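Local coordinates for protein glycerol dehydratase (Clostridium butyricum, PDB 1R9D) that probably dehydrates glycerol without coenzyme B12, as a lyase of the glycyl radical family related to pyruvate formate-lyase, at residues E297-K300 with N301-D304; I216-V219 with N220-K224. All coordinates share one frame; numbering follows the deposited sequence.

Interaction 1 (E297-K300 with N301-D304); sequences ENDK and NITD
Asp299 reaches forward along the chain and takes two backbone N-H groups, those of Asn301 and Ile302, on a single carboxylate oxygen. OD1 lies 3.2 Å from Asn301 N, which approaches almost in line with the C-O bond. Ile302 N is a little closer to OD1, at 3.0 Å, but comes from above the carboxylate plane, 48° out of it. Both N-H groups point well at the oxygen, with angles near 155°. With CG anti to its own N (chi1 -165°), the carboxylate is carried into the bend that the chain makes after helix 288-298. The other oxygen, OD2, accepts from the backbone N of Phe260, the first residue of helix 260-277, so the group is held at both ends and its rotation is restricted. The bond from Asn301 N, two residues on, to OD1 makes an Asx turn, and the same oxygen also takes the next N-H, turning the chain between helices 288-298 and 304-317. Outward from the polar core, the side chains of Asp299 and Ile302 cross at about a right angle, and Ile302 CG2 packs 3.4 Å from Asp299 CG. Ile302 also touches Ala307 and Leu310; with Thr303 as N-cap, its OG1 accepting from Phe306 N, the contact with Ala307 makes a hydrophobic staple at the start of helix 304-317.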
loop_
_atom_site.group_PDB
_atom_site.type_symbol
_atom_site.label_atom_id
_atom_site.label_comp_id
_atom_site.label_asym_id
_atom_site.label_seq_id
_atom_site.Cartn_x
_atom_site.Cartn_y
_atom_site.Cartn_z
ATOM N N GLU A 297 39.888 -23.083 -6.887
ATOM C CA GLU A 297 41.299 -22.927 -6.556
ATOM C C GLU A 297 41.658 -23.441 -5.164
ATOM O O GLU A 297 42.704 -24.058 -4.980
ATOM C CB GLU A 297 41.714 -21.456 -6.675
ATOM C CG GLU A 297 43.200 -21.205 -6.430
ATOM C CD GLU A 297 44.094 -21.792 -7.520
ATOM O OE1 GLU A 297 43.897 -22.970 -7.894
ATOM O OE2 GLU A 297 45.005 -21.078 -7.998
ATOM N N ASN A 298 40.797 -23.185 -4.185
ATOM C CA ASN A 298 41.071 -23.629 -2.822
ATOM C C ASN A 298 40.728 -25.092 -2.558
ATOM O O ASN A 298 41.002 -25.603 -1.474
ATOM C CB ASN A 298 40.341 -22.741 -1.810
ATOM C CG ASN A 298 40.810 -21.299 -1.859
ATOM O OD1 ASN A 298 41.987 -21.026 -2.100
ATOM N ND2 ASN A 298 39.894 -20.368 -1.612
ATOM N N ASP A 299 40.131 -25.763 -3.539
ATOM C CA ASP A 299 39.779 -27.171 -3.384
ATOM C C ASP A 299 41.005 -27.989 -3.794
ATOM O O ASP A 299 41.254 -28.210 -4.979
ATOM C CB ASP A 299 38.586 -27.531 -4.275
ATOM C CG ASP A 299 37.952 -28.856 -3.892
ATOM O OD1 ASP A 299 38.702 -29.828 -3.654
ATOM O OD2 ASP A 299 36.706 -28.929 -3.839
ATOM N N LYS A 300 41.761 -28.437 -2.798
ATOM C CA LYS A 300 42.988 -29.194 -3.028
ATOM C C LYS A 300 42.828 -30.690 -3.292
ATOM O O LYS A 300 43.826 -31.400 -3.423
ATOM C CB LYS A 300 43.926 -28.986 -1.838
ATOM C CG LYS A 300 44.301 -27.529 -1.613
ATOM C CD LYS A 300 44.772 -27.278 -0.185
ATOM C CE LYS A 300 45.998 -28.107 0.170
ATOM N NZ LYS A 300 46.406 -27.891 1.587
ATOM N N ASN A 301 41.593 -31.173 -3.382
ATOM C CA ASN A 301 41.370 -32.596 -3.621
ATOM C C ASN A 301 40.711 -32.899 -4.961
ATOM O O ASN A 301 40.947 -33.953 -5.554
ATOM C CB ASN A 301 40.514 -33.191 -2.497
ATOM C CG ASN A 301 41.132 -32.991 -1.126
ATOM O OD1 ASN A 301 42.238 -33.459 -0.855
ATOM N ND2 ASN A 301 40.417 -32.288 -0.251
ATOM N N ILE A 302 39.891 -31.972 -5.441
ATOM C CA ILE A 302 39.174 -32.164 -6.693
ATOM C C ILE A 302 40.068 -32.140 -7.928
ATOM O O ILE A 302 41.028 -31.369 -8.004
ATOM C CB ILE A 302 38.055 -31.100 -6.846
ATOM C CG1 ILE A 302 37.105 -31.501 -7.971
ATOM C CG2 ILE A 302 38.665 -29.732 -7.124
ATOM C CD1 ILE A 302 35.853 -30.641 -8.049
ATOM N N THR A 303 39.749 -33.002 -8.889
ATOM C CA THR A 303 40.500 -33.085 -10.138
ATOM C C THR A 303 39.799 -32.204 -11.164
ATOM O O THR A 303 38.601 -31.949 -11.046
ATOM C CB THR A 303 40.532 -34.524 -10.687
ATOM O OG1 THR A 303 39.201 -34.936 -11.025
ATOM C CG2 THR A 303 41.107 -35.481 -9.647
ATOM N N ASP A 304 40.535 -31.747 -12.171
ATOM C CA ASP A 304 39.933 -30.896 -13.190
ATOM C C ASP A 304 38.814 -31.609 -13.933
ATOM O O ASP A 304 37.807 -30.994 -14.291
ATOM C CB ASP A 304 40.986 -30.415 -14.190
ATOM C CG ASP A 304 42.018 -29.508 -13.557
ATOM O OD1 ASP A 304 41.660 -28.768 -12.618
ATOM O OD2 ASP A 304 43.184 -29.525 -14.007
#

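Interaction 2 (I216-V219 with N220-K224); sequences ITYV and NRYAK
Tyr218 and Tyr222, one turn apart on helix 197-230, run side by side and form an i to i+4 T-shaped aromatic pair. The edge of Tyr222 is turned toward the face of Tyr218, with the planes at 73° and the centroids 5.2 Å apart. The touching atom is CE1 of Tyr222, which comes to 3.4 Å from Tyr218 CZ, near the hydroxyl end of the ring. Different first torsions bring the rings together: Tyr218 CG is anti to its N (chi1 -172°) and leans forward along the helix, whereas Tyr222 has chi1 -83°, with CG beside its N, and leans back. Their hydroxyls meet in a hydrogen bond, Tyr222 OH donating to Tyr218 OH at 3.0 Å. Because Tyr222 OH also accepts from the backbone N of Ser75, the bonds form a short chain from Ser75 through Tyr222 to Tyr218. Ile64 packs on both tyrosines, and Tyr218 further touches Ile273 and Ile276 of helix 260-277, so the pair packs between the loop at Ile64 and helix 260-277.

Asn220 sits on another side of the same turn. Its N donates to Ile216 O at 3.1 Å, an ordinary helix bond. The Asn220 side chain lies alongside that of Ile216, pointing the same way, and the amide oxygen OD1 comes within 3.9 Å of Ile216 CG2.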
loop_
_atom_site.group_PDB
_atom_site.type_symbol
_atom_site.label_atom_id
_atom_site.label_comp_id
_atom_site.label_asym_id
_atom_site.label_seq_id
_atom_site.Cartn_x
_atom_site.Cartn_y
_atom_site.Cartn_z
ATOM N N ILE A 216 16.146 -23.290 3.535
ATOM C CA ILE A 216 16.893 -24.295 4.285
ATOM C C ILE A 216 16.099 -25.600 4.337
ATOM O O ILE A 216 16.657 -26.684 4.158
ATOM C CB ILE A 216 17.193 -23.801 5.720
ATOM C CG1 ILE A 216 18.166 -22.618 5.660
ATOM C CG2 ILE A 216 17.782 -24.928 6.559
ATOM C CD1 ILE A 216 18.474 -21.991 7.006
ATOM N N THR A 217 14.795 -25.485 4.564
ATOM C CA THR A 217 13.912 -26.647 4.620
ATOM C C THR A 217 13.890 -27.362 3.272
ATOM O O THR A 217 13.931 -28.595 3.205
ATOM C CB THR A 217 12.466 -26.229 4.973
ATOM O OG1 THR A 217 12.448 -25.610 6.265
ATOM C CG2 THR A 217 11.540 -27.440 4.981
ATOM N N TYR A 218 13.824 -26.575 2.200
ATOM C CA TYR A 218 13.785 -27.111 0.843
ATOM C C TYR A 218 15.008 -27.971 0.548
ATOM O O TYR A 218 14.882 -29.088 0.044
ATOM C CB TYR A 218 13.709 -25.965 -0.174
ATOM C CG TYR A 218 13.473 -26.418 -1.596
ATOM C CD1 TYR A 218 12.282 -27.049 -1.956
ATOM C CD2 TYR A 218 14.443 -26.223 -2.583
ATOM C CE1 TYR A 218 12.060 -27.477 -3.262
ATOM C CE2 TYR A 218 14.232 -26.649 -3.892
ATOM C CZ TYR A 218 13.039 -27.277 -4.224
ATOM O OH TYR A 218 12.829 -27.719 -5.511
ATOM N N VAL A 219 16.189 -27.449 0.864
ATOM C CA VAL A 219 17.432 -28.171 0.621
ATOM C C VAL A 219 17.484 -29.465 1.433
ATOM O O VAL A 219 17.963 -30.494 0.953
ATOM C CB VAL A 219 18.650 -27.297 0.970
ATOM C CG1 VAL A 219 19.934 -28.069 0.731
ATOM C CG2 VAL A 219 18.633 -26.026 0.121
ATOM N N ASN A 220 16.982 -29.413 2.662
ATOM C CA ASN A 220 16.971 -30.592 3.521
ATOM C C ASN A 220 16.071 -31.695 2.979
ATOM O O ASN A 220 16.305 -32.874 3.243
ATOM C CB ASN A 220 16.551 -30.202 4.939
ATOM C CG ASN A 220 17.704 -29.644 5.744
ATOM O OD1 ASN A 220 17.520 -28.792 6.618
ATOM N ND2 ASN A 220 18.909 -30.130 5.460
ATOM N N ARG A 221 15.044 -31.319 2.224
ATOM C CA ARG A 221 14.149 -32.309 1.641
ATOM C C ARG A 221 14.902 -33.127 0.593
ATOM O O ARG A 221 14.629 -34.315 0.414
ATOM C CB ARG A 221 12.933 -31.634 1.001
ATOM C CG ARG A 221 11.975 -30.998 2.003
ATOM C CD ARG A 221 10.762 -30.407 1.302
ATOM N NE ARG A 221 9.982 -31.430 0.612
ATOM C CZ ARG A 221 9.144 -31.182 -0.390
ATOM N NH1 ARG A 221 8.974 -29.940 -0.826
ATOM N NH2 ARG A 221 8.481 -32.176 -0.965
ATOM N N TYR A 222 15.845 -32.492 -0.102
ATOM C CA TYR A 222 16.632 -33.201 -1.109
ATOM C C TYR A 222 17.664 -34.089 -0.435
ATOM O O TYR A 222 17.996 -35.163 -0.943
ATOM C CB TYR A 222 17.340 -32.227 -2.063
ATOM C CG TYR A 222 16.456 -31.731 -3.181
ATOM C CD1 TYR A 222 15.674 -30.590 -3.020
ATOM C CD2 TYR A 222 16.358 -32.437 -4.382
ATOM C CE1 TYR A 222 14.812 -30.163 -4.024
ATOM C CE2 TYR A 222 15.494 -32.019 -5.396
ATOM C CZ TYR A 222 14.725 -30.880 -5.205
ATOM O OH TYR A 222 13.860 -30.460 -6.183
ATOM N N ALA A 223 18.172 -33.641 0.708
ATOM C CA ALA A 223 19.157 -34.420 1.445
ATOM C C ALA A 223 18.520 -35.741 1.870
ATOM O O ALA A 223 19.143 -36.801 1.785
ATOM C CB ALA A 223 19.636 -33.643 2.665
ATOM N N LYS A 224 17.269 -35.668 2.317
ATOM C CA LYS A 224 16.531 -36.849 2.749
ATOM C C LYS A 224 16.161 -37.719 1.552
ATOM O O LYS A 224 16.228 -38.948 1.619
ATOM C CB LYS A 224 15.256 -36.438 3.491
ATOM C CG LYS A 224 14.398 -37.614 3.918
ATOM C CD LYS A 224 13.019 -37.174 4.370
ATOM C CE LYS A 224 12.124 -38.383 4.623
ATOM N NZ LYS A 224 10.710 -37.996 4.883
#

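Interaction 2 comes first along the chain, in the second half of helix 197-230; interaction 1 follows after 72 intervening residues, at the turn leading from helix 288-298 to helix 304-317. Their centres are 26 Å apart and the nearest atoms about 17 Å, so they do not touch. Both lie far out on the same side of the chain's centre, within the pyruvate formate lyase-like region. Helix 260-277 is their common neighbour: its first residue, Phe260, donates its backbone N-H to Asp299 of interaction 1, while Phe269, Ile273 and Ile276 pack against interaction 2. The two therefore belong to the helical periphery of the enzyme, one joining helices at a turn, the other within a helix.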